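Local coordinates for glucan-binding protein C, GbpC (Streptococcus mutans UA159, PDB 5UQZ), which probably binds glucan at the streptococcal cell surface and mediates sucrose-independent and sucrose-dependent adherence, this chain being a calcium-binding portion that includes its glucan-binding protein C region, at residues Asn114-Asp117 / Pro118-Thr122. Sequence-based numbering, arbitrary orientation.
Sequences NPYD and PKEDT
A type I beta turn from Asp117 to Glu120 folds the chain back on itself, closed by Glu120 N donating to Asp117 O over 3.2 Å. With CG anti to its own backbone N (chi1 -169°), the Asp117 carboxylate lies beside the carbonyl carbon, where OD2 takes two donors from Lys119. Lys119 N reaches Asp117 OD2 on the anti side at 2.9 Å; Lys119 NZ arrives on the syn side, making a salt bridge of 2.8 Å that the bends at chi3 and chi4 allow. Both donors are tilted out of the carboxylate plane, toward opposite faces. Glu120 returns the grip: its OE2 accepts from Asp117 N through the anti lone pair (2.9 Å, 159° at the hydrogen) and also pairs with Lys85 of helix 85-91. The turn belongs to the loop leading from strand 110-111 into strand 122-127, an outer strand of a four-stranded antiparallel sheet. Just ahead of the beta turn, an Asx turn brings Asn114 OD1 to Tyr116 N (2.8 Å). The Tyr116 ring lies beside the start of the strand, with Thr122 CA over one face in a CH-pi contact, 4.2 Å from the centroid, and Thr122 CG2 3.7 Å from Tyr116 CD2. Tyr116 OH hydrogen-bonds to Leu83 O. One water links the loop's two arms, accepting from Asn114 ND2, donating to Asp117 O and hydrogen-bonding Thr122 OG1 at 2.8 Å.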
loop_
_atom_site.group_PDB
_atom_site.type_symbol
_atom_site.label_atom_id
_atom_site.label_comp_id
_atom_site.label_asym_id
_atom_site.label_seq_id
_atom_site.Cartn_x
_atom_site.Cartn_y
_atom_site.Cartn_z
ATOM N N ASN A 114 28.019 6.281 -2.215
ATOM C CA ASN A 114 26.910 5.573 -2.848
ATOM C C ASN A 114 27.424 4.591 -3.907
ATOM O O ASN A 114 28.054 5.027 -4.882
ATOM C CB ASN A 114 26.038 6.617 -3.547
ATOM C CG ASN A 114 24.746 6.002 -4.137
ATOM O OD1 ASN A 114 24.526 4.777 -4.037
ATOM N ND2 ASN A 114 23.884 6.838 -4.704
ATOM N N PRO A 115 27.145 3.283 -3.800
ATOM C CA PRO A 115 27.579 2.358 -4.837
ATOM C C PRO A 115 26.532 2.152 -5.915
ATOM O O PRO A 115 26.808 1.406 -6.867
ATOM C CB PRO A 115 27.778 1.056 -4.062
ATOM C CG PRO A 115 26.692 1.105 -3.000
ATOM C CD PRO A 115 26.571 2.592 -2.607
ATOM N N TYR A 116 25.329 2.702 -5.783
ATOM C CA TYR A 116 24.225 2.461 -6.704
ATOM C C TYR A 116 24.260 3.478 -7.842
ATOM O O TYR A 116 24.516 4.673 -7.647
ATOM C CB TYR A 116 22.863 2.513 -5.985
ATOM C CG TYR A 116 22.764 1.451 -4.914
ATOM C CD1 TYR A 116 22.380 0.140 -5.222
ATOM C CD2 TYR A 116 23.098 1.720 -3.600
ATOM C CE1 TYR A 116 22.380 -0.853 -4.295
ATOM C CE2 TYR A 116 23.105 0.725 -2.624
ATOM C CZ TYR A 116 22.733 -0.547 -2.980
ATOM O OH TYR A 116 22.778 -1.570 -2.039
ATOM N N ASP A 117 23.988 3.008 -9.047
ATOM C CA ASP A 117 23.850 3.874 -10.196
ATOM C C ASP A 117 22.605 4.746 -10.011
ATOM O O ASP A 117 21.638 4.323 -9.363
ATOM C CB ASP A 117 23.642 2.982 -11.411
ATOM C CG ASP A 117 23.743 3.748 -12.703
ATOM O OD1 ASP A 117 24.871 3.927 -13.205
ATOM O OD2 ASP A 117 22.713 4.214 -13.228
ATOM N N PRO A 118 22.585 5.954 -10.589
ATOM C CA PRO A 118 21.360 6.764 -10.488
ATOM C C PRO A 118 20.119 6.071 -11.017
ATOM O O PRO A 118 18.991 6.431 -10.654
ATOM C CB PRO A 118 21.699 8.014 -11.302
ATOM C CG PRO A 118 23.162 8.139 -11.205
ATOM C CD PRO A 118 23.694 6.704 -11.193
ATOM N N LYS A 119 20.281 5.149 -11.954
ATOM C CA LYS A 119 19.151 4.546 -12.641
ATOM C C LYS A 119 18.561 3.344 -11.918
ATOM O O LYS A 119 17.612 2.748 -12.446
ATOM C CB LYS A 119 19.551 4.146 -14.059
ATOM C CG LYS A 119 20.094 5.356 -14.861
ATOM C CD LYS A 119 20.358 4.995 -16.337
ATOM C CE LYS A 119 21.416 3.948 -16.533
ATOM N NZ LYS A 119 22.757 4.322 -15.988
ATOM N N GLU A 120 19.068 2.979 -10.732
ATOM C CA GLU A 120 18.571 1.776 -10.066
ATOM C C GLU A 120 18.084 2.073 -8.651
ATOM O O GLU A 120 18.411 3.100 -8.029
ATOM C CB GLU A 120 19.589 0.655 -10.046
ATOM C CG GLU A 120 20.738 1.012 -9.162
ATOM C CD GLU A 120 21.861 -0.049 -9.149
ATOM O OE1 GLU A 120 21.549 -1.245 -9.153
ATOM O OE2 GLU A 120 23.054 0.296 -9.102
ATOM N N ASP A 121 17.210 1.176 -8.189
ATOM C CA ASP A 121 16.755 1.237 -6.810
ATOM C C ASP A 121 17.964 1.255 -5.883
ATOM O O ASP A 121 18.950 0.569 -6.125
ATOM C CB ASP A 121 15.892 0.015 -6.486
ATOM C CG ASP A 121 14.624 -0.090 -7.308
ATOM O OD1 ASP A 121 14.148 0.913 -7.894
ATOM O OD2 ASP A 121 14.059 -1.197 -7.325
ATOM N N THR A 122 17.882 2.048 -4.819
ATOM C CA THR A 122 19.029 2.305 -3.947
ATOM C C THR A 122 18.688 1.938 -2.515
ATOM O O THR A 122 17.583 2.192 -2.058
ATOM C CB THR A 122 19.341 3.817 -4.068
ATOM O OG1 THR A 122 19.709 4.095 -5.440
ATOM C CG2 THR A 122 20.484 4.268 -3.183
HETATM O O HOH W 1 21.617 5.860 -6.561
#